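Local coordinates for protein bacteriophage virulence determinant (Salmonella enterica subsp. enterica serovar Typhimurium str. 14028S, PDB 6GGR) that probably acts as a zinc-dependent protease of the PipA effector family, cleaving NF-kappaB subunits in infected host cells, at residues Q28-A33 with V188-I193; A38-M43 with Y94-E99; C44-L49 with E69-L74; E79-Y82 with T87-R90; Q105-G110 with V169-H174. All coordinates share one frame; numbering follows the deposited sequence.

Contact 1: Q28-A33 with V188-I193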
# COMPACT_ATOMS: atom_id res chain seq x y z
N GLN B 28 7.74 -24.05 -4.00
CA GLN B 28 9.07 -24.27 -4.56
C GLN B 28 10.15 -23.50 -3.82
O GLN B 28 11.32 -23.92 -3.85
CB GLN B 28 9.09 -23.93 -6.05
CG GLN B 28 8.79 -22.49 -6.40
CD GLN B 28 8.80 -22.27 -7.90
OE1 GLN B 28 8.00 -22.87 -8.63
NE2 GLN B 28 9.71 -21.42 -8.37
N HIS B 29 9.81 -22.40 -3.14
CA HIS B 29 10.77 -21.83 -2.20
C HIS B 29 11.01 -22.78 -1.03
O HIS B 29 12.13 -22.83 -0.50
CB HIS B 29 10.28 -20.47 -1.69
CG HIS B 29 11.29 -19.76 -0.85
ND1 HIS B 29 12.40 -19.14 -1.37
CD2 HIS B 29 11.36 -19.58 0.50
CE1 HIS B 29 13.11 -18.61 -0.40
NE2 HIS B 29 12.51 -18.86 0.75
N ASP B 30 9.99 -23.54 -0.63
CA ASP B 30 10.18 -24.58 0.37
C ASP B 30 11.23 -25.59 -0.09
O ASP B 30 11.99 -26.11 0.73
CB ASP B 30 8.87 -25.30 0.66
CG ASP B 30 7.86 -24.43 1.38
OD1 ASP B 30 8.26 -23.44 2.03
OD2 ASP B 30 6.65 -24.74 1.29
N GLY B 31 11.28 -25.87 -1.40
CA GLY B 31 12.31 -26.75 -1.92
C GLY B 31 13.71 -26.27 -1.62
O GLY B 31 14.66 -27.06 -1.71
N LEU B 32 13.87 -25.00 -1.26
CA LEU B 32 15.17 -24.42 -0.97
C LEU B 32 15.36 -24.10 0.51
O LEU B 32 16.45 -24.31 1.04
CB LEU B 32 15.35 -23.15 -1.80
CG LEU B 32 14.98 -23.15 -3.28
CD1 LEU B 32 15.34 -21.81 -3.91
CD2 LEU B 32 15.66 -24.29 -4.03
N ALA B 33 14.31 -23.61 1.19
CA ALA B 33 14.34 -23.39 2.64
C ALA B 33 13.83 -24.65 3.33
O ALA B 33 12.62 -24.85 3.45
CB ALA B 33 13.50 -22.18 3.03
N VAL B 188 1.47 -14.02 1.43
CA VAL B 188 0.26 -14.19 2.23
C VAL B 188 0.21 -15.60 2.81
O VAL B 188 -0.04 -15.79 4.01
CB VAL B 188 -0.98 -13.87 1.39
CG1 VAL B 188 -2.26 -14.27 2.13
CG2 VAL B 188 -1.02 -12.38 1.04
N GLU B 189 0.45 -16.61 1.97
CA GLU B 189 0.33 -17.98 2.44
C GLU B 189 1.35 -18.27 3.54
O GLU B 189 1.00 -18.83 4.59
CB GLU B 189 0.49 -18.96 1.27
CG GLU B 189 -0.63 -18.84 0.25
CD GLU B 189 -0.97 -20.15 -0.44
OE1 GLU B 189 -0.22 -21.13 -0.25
OE2 GLU B 189 -1.98 -20.19 -1.17
N TYR B 190 2.61 -17.87 3.33
CA TYR B 190 3.61 -17.96 4.38
C TYR B 190 3.14 -17.26 5.65
O TYR B 190 3.22 -17.81 6.75
CB TYR B 190 4.93 -17.35 3.91
CG TYR B 190 5.88 -18.30 3.21
CD1 TYR B 190 6.13 -19.57 3.71
CD2 TYR B 190 6.55 -17.91 2.06
CE1 TYR B 190 7.01 -20.43 3.08
CE2 TYR B 190 7.43 -18.76 1.42
CZ TYR B 190 7.66 -20.02 1.93
OH TYR B 190 8.53 -20.86 1.29
N THR B 191 2.66 -16.02 5.51
CA THR B 191 2.23 -15.26 6.67
C THR B 191 1.09 -15.96 7.39
O THR B 191 1.09 -16.07 8.63
CB THR B 191 1.83 -13.84 6.25
OG1 THR B 191 2.95 -13.20 5.63
CG2 THR B 191 1.39 -13.01 7.44
N ASN B 192 0.11 -16.48 6.64
CA ASN B 192 -0.99 -17.22 7.27
C ASN B 192 -0.47 -18.39 8.10
O ASN B 192 -0.91 -18.61 9.23
CB ASN B 192 -1.96 -17.73 6.21
CG ASN B 192 -2.84 -16.64 5.62
OD1 ASN B 192 -2.93 -15.53 6.16
ND2 ASN B 192 -3.51 -16.95 4.52
N ILE B 193 0.47 -19.16 7.54
CA ILE B 193 0.95 -20.36 8.20
C ILE B 193 1.76 -20.00 9.44
O ILE B 193 1.61 -20.61 10.51
CB ILE B 193 1.79 -21.21 7.23
CG1 ILE B 193 0.92 -21.66 6.05
CG2 ILE B 193 2.40 -22.41 7.95
CD1 ILE B 193 1.72 -22.23 4.88
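Helix 24-30 and helix 186-197 keep their backbones well apart where they face each other, the nearest CA atoms, those of Asp-30 and Tyr-190, being 10.2 Å from one another. The contact ties the N-terminal part of the PipA fold to a late helix, far along the chain, and one tyrosine bridges the gap. Tyr-190 reaches across with its ring and donates its hydroxyl to Asp-30, OH to OD1 at 2.7 Å. The two side chains advance from opposite directions, with the carboxylate and ring planes 72° apart, and the donor stands above the carboxylate plane, about 50° out of it. His-29 comes in at roughly a right angle to the tyrosine. Its CG is anti to the backbone N (chi1 -174°), which turns the CD2 edge of the imidazole to the same hydroxyl. Asp-30 OD1 has a second partner in Arg-90 of helix 86-100, whose NH1 also reaches Ala-33 O. This positive charge would help keep Asp-30 ionised and a strong acceptor for the buried phenol. Near its base Tyr-190 packs on Val-169 of helix 160-173, and its side chain lies about 8 Å from that of His-166, one of the zinc ligands seen in this protein, although no zinc is bound to this chain. His-29 O accepts from both Leu-32 N and Ala-33 N. The tyrosine oxygen itself lies near the plane of the imidazole, 3.2 Å from His-29 CD2.

Contact 2: A38-M43 with Y94-E99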
# COMPACT_ATOMS: atom_id res chain seq x y z
N ALA B 38 16.04 -24.86 15.26
CA ALA B 38 16.23 -23.65 16.06
C ALA B 38 17.71 -23.48 16.40
O ALA B 38 18.14 -23.57 17.55
CB ALA B 38 15.38 -23.73 17.32
N ARG B 39 18.49 -23.22 15.36
CA ARG B 39 19.94 -23.12 15.51
C ARG B 39 20.44 -21.69 15.66
O ARG B 39 21.60 -21.50 16.04
CB ARG B 39 20.65 -23.79 14.32
CG ARG B 39 20.38 -23.18 12.96
CD ARG B 39 21.26 -23.86 11.92
NE ARG B 39 20.75 -23.73 10.55
CZ ARG B 39 21.10 -22.78 9.69
NH1 ARG B 39 20.57 -22.77 8.47
NH2 ARG B 39 21.99 -21.85 10.03
N LEU B 40 19.61 -20.68 15.39
CA LEU B 40 19.96 -19.30 15.66
C LEU B 40 19.38 -18.87 17.00
O LEU B 40 18.38 -19.42 17.47
CB LEU B 40 19.45 -18.37 14.56
CG LEU B 40 19.64 -18.81 13.11
CD1 LEU B 40 19.13 -17.73 12.17
CD2 LEU B 40 21.09 -19.13 12.81
N GLU B 41 20.01 -17.87 17.61
CA GLU B 41 19.56 -17.36 18.90
C GLU B 41 18.48 -16.31 18.68
O GLU B 41 18.76 -15.28 18.06
CB GLU B 41 20.73 -16.78 19.68
CG GLU B 41 20.61 -16.95 21.19
CD GLU B 41 19.73 -15.90 21.84
OE1 GLU B 41 19.96 -14.70 21.58
OE2 GLU B 41 18.82 -16.27 22.61
N PRO B 42 17.25 -16.52 19.17
CA PRO B 42 16.17 -15.56 18.85
C PRO B 42 16.47 -14.11 19.18
O PRO B 42 16.12 -13.22 18.40
CB PRO B 42 15.00 -16.09 19.69
CG PRO B 42 15.25 -17.54 19.80
CD PRO B 42 16.75 -17.69 19.89
N MET B 43 17.10 -13.83 20.33
CA MET B 43 17.32 -12.45 20.73
C MET B 43 18.38 -11.74 19.89
O MET B 43 18.69 -10.58 20.19
CB MET B 43 17.71 -12.40 22.21
CG MET B 43 16.51 -12.40 23.15
SD MET B 43 16.93 -12.81 24.86
CE MET B 43 16.99 -14.60 24.77
N TYR B 94 17.38 -20.03 6.20
CA TYR B 94 17.86 -19.90 4.83
C TYR B 94 18.41 -18.49 4.59
O TYR B 94 19.55 -18.32 4.15
CB TYR B 94 16.73 -20.22 3.86
CG TYR B 94 17.12 -20.34 2.39
CD1 TYR B 94 18.33 -19.89 1.89
CD2 TYR B 94 16.24 -20.92 1.49
CE1 TYR B 94 18.64 -20.01 0.55
CE2 TYR B 94 16.54 -21.04 0.18
CZ TYR B 94 17.74 -20.59 -0.29
OH TYR B 94 18.03 -20.73 -1.63
N ALA B 95 17.61 -17.47 4.89
CA ALA B 95 18.05 -16.10 4.67
C ALA B 95 19.34 -15.80 5.41
O ALA B 95 20.20 -15.05 4.91
CB ALA B 95 16.95 -15.13 5.08
N TYR B 96 19.51 -16.35 6.62
CA TYR B 96 20.74 -16.12 7.36
C TYR B 96 21.95 -16.66 6.60
O TYR B 96 22.99 -15.99 6.51
CB TYR B 96 20.67 -16.76 8.75
CG TYR B 96 21.89 -16.45 9.60
CD1 TYR B 96 21.95 -15.29 10.36
CD2 TYR B 96 22.98 -17.31 9.63
CE1 TYR B 96 23.07 -15.00 11.13
CE2 TYR B 96 24.10 -17.03 10.40
CZ TYR B 96 24.13 -15.87 11.15
OH TYR B 96 25.24 -15.59 11.91
N ASP B 97 21.83 -17.86 6.03
CA ASP B 97 22.95 -18.47 5.33
C ASP B 97 23.34 -17.68 4.09
O ASP B 97 24.52 -17.60 3.74
CB ASP B 97 22.62 -19.92 4.96
CG ASP B 97 22.42 -20.81 6.17
OD1 ASP B 97 23.06 -20.56 7.21
OD2 ASP B 97 21.62 -21.77 6.09
N GLN B 98 22.35 -17.10 3.40
CA GLN B 98 22.63 -16.43 2.13
C GLN B 98 23.19 -15.03 2.34
O GLN B 98 24.17 -14.64 1.69
CB GLN B 98 21.37 -16.35 1.28
CG GLN B 98 20.73 -17.69 0.98
CD GLN B 98 21.73 -18.72 0.49
OE1 GLN B 98 22.19 -19.57 1.25
NE2 GLN B 98 22.08 -18.65 -0.79
N GLU B 99 22.59 -14.25 3.25
CA GLU B 99 22.88 -12.82 3.31
C GLU B 99 23.02 -12.32 4.74
O GLU B 99 23.99 -11.64 5.06
CB GLU B 99 21.77 -12.04 2.59
CG GLU B 99 21.41 -12.59 1.22
CD GLU B 99 20.33 -11.77 0.54
OE1 GLU B 99 19.24 -11.60 1.14
OE2 GLU B 99 20.56 -11.30 -0.60
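The Tyr-96 ring has Leu-40 CD2 over one face, and the Arg-39 guanidinium turns its edge to the Asp-97 carboxylate. The leucine methyl gives a CH-pi contact, with CD2 4.3 Å from the centroid of the Tyr-96 ring and displaced toward the rim, while the other branch lies at the root of the tyrosine side chain, CD1 3.9 Å from Tyr-96 CB. Beside this, Arg-39 grips Asp-97 end-on with two nitrogens, NH1 to OD2 at 2.8 Å and the longer NH2 to OD1 at 3.3 Å. Both oxygens are met on their syn side. The guanidinium and carboxylate planes are only 1° apart, yet the NH1 bond leaves the guanidinium plane by 21°, so the two groups are parallel but slightly stepped. Arg-39 carries CG between its backbone N and carbonyl carbon (chi1 62°) and then runs extended to NE, which brings the charged end to helix 86-100. NE is held by a salt bridge to Asp-35. The loop is placed by these contacts with helix 86-100 and by the bond of Leu-40 N to Tyr-82 OH of helix 64-84. The Tyr-96 ring also meets that of Tyr-48. With Arg-39 and Asp-97 at the surface, solvent probably weakens the ion pair; its paired bonds define the direction of the guanidinium, while the neighbouring leucine-tyrosine contact depends on no charge.

Contact 3: C44-L49 with E69-L74; sequences CLAEYL and ECREVL
Ala-46 presses its methyl onto the guanidinium of Arg-71, CB standing 3.1 Å above the plane over one face, toward the rim. The approach is tight, with Ala-46 CB 3.3 Å from Arg-71 NH2. The same nitrogen comes alongside Glu-47, 3.4 Å from its CG. It is also 3.2 Å from Glu-47 N, but both atoms are donors and no hydrogen bond joins them. The other part of the contact is apolar, Leu-49 CD2 meeting Leu-74 CD2 at 4.3 Å. Arg-71 gets its head group there by an extended chain from CG to NE. A step outward, the short helix 45-49 crosses the long helix 64-84 with their N-to-C directions at 120° and the local axes 10.4 Å apart, and Ala-46 is on the side facing the long helix. Leu-49 continues onto Leu-172 and Leu-100, and Leu-74 onto Phe-164, so the leucine pair belongs to the hydrophobic interior between several helices. Leu-49 also shares a backbone hydrogen bond with Trp-107. Cys-44, just before the helix, has been seen in an interchain disulfide in a structure of this protein; no other chain touches these segments here. The Glu-47 carboxylate is near without bonding: OE2 lies 4.5 Å from Arg-71 NH2, well out of the guanidinium plane. Its negative charge probably offsets the cost of setting a cation beside the Glu-47 amide N-H, in the first turn of its helix, through general attraction and not a directed bond.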
# COMPACT_ATOMS: atom_id res chain seq x y z
N CYS B 44 18.93 -12.39 18.86
CA CYS B 44 19.86 -11.75 17.94
C CYS B 44 19.30 -11.62 16.53
O CYS B 44 20.01 -11.14 15.64
CB CYS B 44 21.18 -12.54 17.90
SG CYS B 44 22.09 -12.54 19.45
N LEU B 45 18.05 -12.03 16.30
CA LEU B 45 17.49 -11.99 14.96
C LEU B 45 17.36 -10.57 14.44
O LEU B 45 17.55 -10.31 13.25
CB LEU B 45 16.12 -12.68 14.95
CG LEU B 45 16.09 -14.15 15.37
CD1 LEU B 45 14.65 -14.59 15.61
CD2 LEU B 45 16.74 -15.02 14.32
N ALA B 46 17.01 -9.62 15.32
CA ALA B 46 16.88 -8.23 14.90
C ALA B 46 18.19 -7.71 14.33
O ALA B 46 18.21 -7.10 13.25
CB ALA B 46 16.43 -7.37 16.08
N GLU B 47 19.30 -7.92 15.05
CA GLU B 47 20.61 -7.51 14.54
C GLU B 47 20.93 -8.21 13.22
O GLU B 47 21.57 -7.63 12.34
CB GLU B 47 21.69 -7.80 15.58
CG GLU B 47 21.91 -6.68 16.59
CD GLU B 47 22.81 -7.09 17.73
OE1 GLU B 47 23.68 -7.97 17.53
OE2 GLU B 47 22.65 -6.53 18.84
N TYR B 48 20.49 -9.47 13.08
CA TYR B 48 20.76 -10.20 11.85
C TYR B 48 19.97 -9.63 10.67
O TYR B 48 20.44 -9.69 9.53
CB TYR B 48 20.42 -11.68 12.03
CG TYR B 48 21.22 -12.41 13.10
CD1 TYR B 48 22.34 -11.83 13.68
CD2 TYR B 48 20.85 -13.68 13.52
CE1 TYR B 48 23.06 -12.48 14.65
CE2 TYR B 48 21.57 -14.35 14.50
CZ TYR B 48 22.67 -13.74 15.06
OH TYR B 48 23.40 -14.40 16.03
N LEU B 49 18.79 -9.07 10.92
CA LEU B 49 17.94 -8.57 9.85
C LEU B 49 18.17 -7.08 9.58
O LEU B 49 18.12 -6.66 8.42
CB LEU B 49 16.47 -8.81 10.19
CG LEU B 49 15.44 -8.43 9.12
CD1 LEU B 49 15.39 -9.46 8.00
CD2 LEU B 49 14.06 -8.26 9.74
N GLU B 69 11.52 2.48 18.86
CA GLU B 69 10.19 1.95 19.15
C GLU B 69 9.86 0.79 18.23
O GLU B 69 9.42 -0.28 18.68
CB GLU B 69 9.15 3.06 19.02
CG GLU B 69 9.26 4.13 20.10
CD GLU B 69 8.53 5.42 19.73
OE1 GLU B 69 7.92 5.47 18.65
OE2 GLU B 69 8.58 6.37 20.54
N CYS B 70 10.06 0.97 16.92
CA CYS B 70 9.71 -0.07 15.96
C CYS B 70 10.66 -1.26 16.07
O CYS B 70 10.23 -2.41 15.94
CB CYS B 70 9.71 0.50 14.55
SG CYS B 70 8.30 1.60 14.19
N ARG B 71 11.95 -1.01 16.31
CA ARG B 71 12.90 -2.11 16.42
C ARG B 71 12.61 -2.97 17.64
O ARG B 71 12.71 -4.20 17.58
CB ARG B 71 14.33 -1.57 16.50
CG ARG B 71 15.38 -2.63 16.19
CD ARG B 71 16.75 -2.29 16.77
NE ARG B 71 17.71 -3.34 16.47
CZ ARG B 71 17.93 -4.41 17.23
NH1 ARG B 71 17.26 -4.59 18.36
NH2 ARG B 71 18.83 -5.31 16.85
N GLU B 72 12.26 -2.35 18.77
CA GLU B 72 11.89 -3.11 19.96
C GLU B 72 10.72 -4.04 19.66
O GLU B 72 10.75 -5.23 20.01
CB GLU B 72 11.54 -2.14 21.09
CG GLU B 72 11.29 -2.82 22.43
CD GLU B 72 9.82 -3.14 22.67
OE1 GLU B 72 8.96 -2.35 22.24
OE2 GLU B 72 9.53 -4.18 23.29
N VAL B 73 9.68 -3.53 19.00
CA VAL B 73 8.53 -4.35 18.63
C VAL B 73 8.95 -5.43 17.64
O VAL B 73 8.57 -6.60 17.76
CB VAL B 73 7.40 -3.48 18.08
CG1 VAL B 73 6.25 -4.34 17.53
CG2 VAL B 73 6.89 -2.54 19.16
N LEU B 74 9.74 -5.05 16.63
CA LEU B 74 10.18 -6.01 15.63
C LEU B 74 10.97 -7.14 16.28
O LEU B 74 10.83 -8.31 15.91
CB LEU B 74 11.02 -5.32 14.56
CG LEU B 74 11.63 -6.22 13.48
CD1 LEU B 74 10.56 -7.03 12.78
CD2 LEU B 74 12.41 -5.41 12.47

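Contact 4: E79-Y82 with T87-R90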
# COMPACT_ATOMS: atom_id res chain seq x y z
N GLU B 79 11.48 -12.78 17.69
CA GLU B 79 11.77 -13.77 18.72
C GLU B 79 10.62 -14.77 18.87
O GLU B 79 10.84 -15.98 18.89
CB GLU B 79 12.06 -13.06 20.04
CG GLU B 79 12.24 -13.97 21.24
CD GLU B 79 12.71 -13.21 22.47
OE1 GLU B 79 12.49 -11.98 22.53
OE2 GLU B 79 13.29 -13.84 23.38
N ASP B 80 9.39 -14.26 18.96
CA ASP B 80 8.24 -15.15 19.10
C ASP B 80 8.07 -16.04 17.88
O ASP B 80 7.78 -17.23 18.01
CB ASP B 80 6.96 -14.33 19.34
CG ASP B 80 6.90 -13.73 20.72
OD1 ASP B 80 7.56 -14.27 21.64
OD2 ASP B 80 6.18 -12.73 20.90
N ALA B 81 8.23 -15.47 16.68
CA ALA B 81 8.03 -16.25 15.47
C ALA B 81 9.05 -17.37 15.35
O ALA B 81 8.72 -18.48 14.92
CB ALA B 81 8.11 -15.33 14.24
N TYR B 82 10.30 -17.10 15.73
CA TYR B 82 11.34 -18.12 15.61
C TYR B 82 11.15 -19.22 16.66
O TYR B 82 11.37 -20.40 16.37
CB TYR B 82 12.72 -17.49 15.74
CG TYR B 82 13.83 -18.33 15.17
CD1 TYR B 82 14.14 -18.27 13.81
CD2 TYR B 82 14.57 -19.19 15.97
CE1 TYR B 82 15.16 -19.04 13.28
CE2 TYR B 82 15.59 -19.95 15.45
CZ TYR B 82 15.88 -19.88 14.11
OH TYR B 82 16.89 -20.65 13.59
N THR B 87 7.92 -23.06 10.30
CA THR B 87 7.92 -22.48 8.96
C THR B 87 8.76 -21.22 8.91
O THR B 87 9.55 -21.02 7.98
CB THR B 87 6.48 -22.20 8.51
OG1 THR B 87 5.77 -23.44 8.36
CG2 THR B 87 6.45 -21.44 7.18
N PHE B 88 8.62 -20.35 9.91
CA PHE B 88 9.41 -19.12 9.95
C PHE B 88 10.88 -19.42 10.17
O PHE B 88 11.75 -18.73 9.63
CB PHE B 88 8.88 -18.19 11.04
CG PHE B 88 9.69 -16.94 11.20
CD1 PHE B 88 9.41 -15.82 10.45
CD2 PHE B 88 10.74 -16.89 12.09
CE1 PHE B 88 10.16 -14.67 10.59
CE2 PHE B 88 11.50 -15.75 12.24
CZ PHE B 88 11.20 -14.63 11.49
N ARG B 89 11.19 -20.44 10.99
CA ARG B 89 12.58 -20.82 11.18
C ARG B 89 13.24 -21.20 9.85
O ARG B 89 14.43 -20.94 9.65
CB ARG B 89 12.69 -21.98 12.17
CG ARG B 89 12.40 -21.59 13.63
CD ARG B 89 12.88 -22.65 14.63
NE ARG B 89 12.08 -23.87 14.60
CZ ARG B 89 10.93 -24.05 15.26
NH1 ARG B 89 10.43 -23.07 16.00
NH2 ARG B 89 10.28 -25.20 15.17
N ARG B 90 12.47 -21.79 8.93
CA ARG B 90 13.02 -22.16 7.62
C ARG B 90 13.38 -20.92 6.81
O ARG B 90 14.49 -20.82 6.28
CB ARG B 90 12.02 -23.02 6.86
CG ARG B 90 11.78 -24.39 7.47
CD ARG B 90 11.12 -25.35 6.49
NE ARG B 90 9.71 -25.02 6.23
CZ ARG B 90 9.27 -24.33 5.19
NH1 ARG B 90 10.11 -23.87 4.27
NH2 ARG B 90 7.97 -24.10 5.05
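Two CH-pi contacts, one apolar rim contact and one hydrogen bond join Ala-81 and Tyr-82 to Phe-88 and Arg-89, where the chains of helices 64-84 and 86-100 come within 5.3 Å, CA of Tyr-82 to CA of Arg-89. In the first CH-pi contact Ala-81 CB sits over the centre of the Phe-88 ring, 3.8 Å from its centroid. Arg-89 CG does the same to Tyr-82, 3.6 Å from the centroid and only 6° off the ring normal. The apolar contact is at a rim: Phe-88 CE2 approaches the edge of the Tyr-82 ring, 4.0 Å from CD1, the two side chains crossing at about a right angle. The polar contact is made by the same arginine. Its chain bends at chi3 (-70°), folding the guanidinium back so that NH1 donates to Tyr-82 O at 2.9 Å, a nearly straight bond (165°) lying in the guanidinium plane but tilted from the plane of the carbonyl. Arg-89 thus covers the tyrosine ring with its aliphatic part and holds that residue's carbonyl, in the last turn of its helix, with its charged end. NE goes to Asp-36 O, and the Tyr-82 hydroxyl to Asn-93. Phe-88 packs farther in, on Val-168 and Leu-172 of the helix that carries the zinc-binding histidines, while Ser-85 OG bonds Phe-88 N in the turn. The contact closes the tight turn between two consecutive helices, 64-84 and 86-100, separated by one residue.

Contact 5: Q105-G110 with V169-H174; sequences QRWLLG and VHALTH
The helix that carries His-166 and His-170, two zinc ligands spaced as in the HExxH motif of zincins, though the residue after the first histidine is Gln in this chain, is packed against strand 107-111 through Trp-107 and Ala-171. The indole lays one face of its six-membered ring over the methyl, with Ala-171 CB 3.6 Å from that ring's centroid and CZ2 the carbon closest to it, at 3.5 Å. CZ2 also lies 3.3 Å from Ala-171 O, so the tryptophan overlaps both the side chain and the backbone of this helical residue. His-174 comes in at the indole rim. Its CE1 is 3.7 Å from Trp-107 CZ2, and the two rings meet rim to rim with their planes 25° apart, neither lying over the other. A positive phi (58°) takes His-174 out of the helix, and its CG, anti to the carbonyl carbon (chi1 -60°), brings the imidazole alongside the tryptophan; NE2 is bonded to Glu-99 of helix 86-100. Trp-107 rests on Ile-133 of the next strand and its backbone bonds to Leu-49. His-170 directs its ring away from this interface, NE2 bonded to Asp-177, the third metal ligand, and ND1 to Leu-175 O, and packs against an acidic side chain of another protein's chain. Val-169 O accepts from both Thr-173 N and, on the opposite face of its plane, Thr-173 OG1 (2.8 Å).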
# COMPACT_ATOMS: atom_id res chain seq x y z
N GLN B 105 25.11 -7.08 4.38
CA GLN B 105 23.97 -7.50 3.57
C GLN B 105 22.56 -7.30 4.30
O GLN B 105 21.59 -7.85 3.83
CB GLN B 105 24.13 -8.92 2.95
CG GLN B 105 25.20 -9.05 1.85
CD GLN B 105 25.06 -10.38 0.99
OE1 GLN B 105 24.33 -10.42 0.01
NE2 GLN B 105 25.71 -11.46 1.41
N ARG B 106 22.56 -6.59 5.41
CA ARG B 106 21.35 -6.38 6.24
C ARG B 106 20.39 -5.28 5.67
O ARG B 106 20.74 -4.61 4.71
CB ARG B 106 21.63 -6.16 7.74
CG ARG B 106 22.98 -6.64 8.21
CD ARG B 106 23.00 -8.09 8.66
NE ARG B 106 23.66 -8.24 9.96
CZ ARG B 106 24.15 -9.37 10.43
NH1 ARG B 106 24.09 -10.49 9.75
NH2 ARG B 106 24.69 -9.36 11.62
N TRP B 107 19.20 -5.13 6.25
CA TRP B 107 18.15 -4.24 5.69
C TRP B 107 18.07 -2.98 6.49
O TRP B 107 18.38 -2.96 7.65
CB TRP B 107 16.75 -4.92 5.64
CG TRP B 107 16.67 -6.12 4.76
CD1 TRP B 107 17.23 -7.31 4.98
CD2 TRP B 107 15.97 -6.24 3.54
NE1 TRP B 107 16.95 -8.16 3.98
CE2 TRP B 107 16.16 -7.52 3.07
CE3 TRP B 107 15.18 -5.37 2.79
CZ2 TRP B 107 15.62 -7.96 1.91
CZ3 TRP B 107 14.66 -5.80 1.64
CH2 TRP B 107 14.87 -7.07 1.20
N LEU B 108 17.69 -1.90 5.81
CA LEU B 108 17.38 -0.66 6.51
C LEU B 108 15.96 -0.71 7.05
O LEU B 108 15.04 -1.15 6.36
CB LEU B 108 17.53 0.53 5.56
CG LEU B 108 18.95 0.92 5.13
CD1 LEU B 108 18.91 2.00 4.05
CD2 LEU B 108 19.76 1.39 6.32
N LEU B 109 15.79 -0.28 8.30
CA LEU B 109 14.47 -0.23 8.92
C LEU B 109 13.90 1.17 8.71
O LEU B 109 14.33 2.13 9.34
CB LEU B 109 14.56 -0.59 10.40
CG LEU B 109 13.24 -0.48 11.17
CD1 LEU B 109 12.18 -1.39 10.56
CD2 LEU B 109 13.44 -0.81 12.64
N GLY B 110 12.93 1.28 7.80
CA GLY B 110 12.23 2.54 7.60
C GLY B 110 11.13 2.75 8.62
O GLY B 110 9.94 2.74 8.29
N VAL B 169 8.52 -11.42 5.70
CA VAL B 169 8.51 -12.54 4.77
C VAL B 169 8.97 -12.09 3.39
O VAL B 169 9.69 -12.82 2.70
CB VAL B 169 7.11 -13.18 4.72
CG1 VAL B 169 6.95 -14.07 3.49
CG2 VAL B 169 6.87 -14.00 5.98
N HIS B 170 8.57 -10.89 2.97
CA HIS B 170 9.07 -10.33 1.72
C HIS B 170 10.59 -10.31 1.73
O HIS B 170 11.24 -10.70 0.76
CB HIS B 170 8.52 -8.92 1.51
CG HIS B 170 7.18 -8.88 0.84
ND1 HIS B 170 6.97 -9.32 -0.45
CD2 HIS B 170 5.99 -8.40 1.27
CE1 HIS B 170 5.71 -9.15 -0.78
NE2 HIS B 170 5.09 -8.59 0.25
N ALA B 171 11.18 -9.85 2.84
CA ALA B 171 12.62 -9.63 2.90
C ALA B 171 13.41 -10.92 3.02
O ALA B 171 14.58 -10.97 2.63
CB ALA B 171 12.95 -8.71 4.08
N LEU B 172 12.81 -11.99 3.56
CA LEU B 172 13.51 -13.26 3.71
C LEU B 172 13.37 -14.16 2.49
O LEU B 172 14.20 -15.06 2.31
CB LEU B 172 13.01 -14.00 4.95
CG LEU B 172 13.12 -13.24 6.27
CD1 LEU B 172 12.38 -13.99 7.37
CD2 LEU B 172 14.58 -13.03 6.65
N THR B 173 12.35 -13.94 1.65
CA THR B 173 12.13 -14.76 0.46
C THR B 173 12.34 -14.01 -0.85
O THR B 173 12.46 -14.66 -1.89
CB THR B 173 10.71 -15.33 0.47
OG1 THR B 173 9.76 -14.27 0.36
CG2 THR B 173 10.45 -16.12 1.73
N HIS B 174 12.39 -12.68 -0.82
CA HIS B 174 12.52 -11.86 -2.02
C HIS B 174 11.39 -12.11 -3.01
O HIS B 174 11.55 -11.87 -4.21
CB HIS B 174 13.87 -12.08 -2.71
CG HIS B 174 15.05 -11.75 -1.85
ND1 HIS B 174 15.28 -10.49 -1.34
CD2 HIS B 174 16.07 -12.52 -1.40
CE1 HIS B 174 16.38 -10.50 -0.62
NE2 HIS B 174 16.88 -11.72 -0.63

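How the contacts relate
Contacts 1, 3, 4 and 5 are largely buried, whereas contact 2 lies at the surface and is where a complete ion pair crosses between the segments. Helix 64-84 serves contacts 3 and 4, and helix 86-100 serves contacts 2 and 4; the latter helix also sends side chains to contacts 1 and 5. The interior contacts differ in character: contact 1 rests on a single phenol-carboxylate bond, contact 4 mixes ring faces with an arginine-carbonyl bond, and contacts 3 and 5 have no hydrogen bond between their two segments. Contact 5 lies nearest the chain centre and contains a zinc ligand.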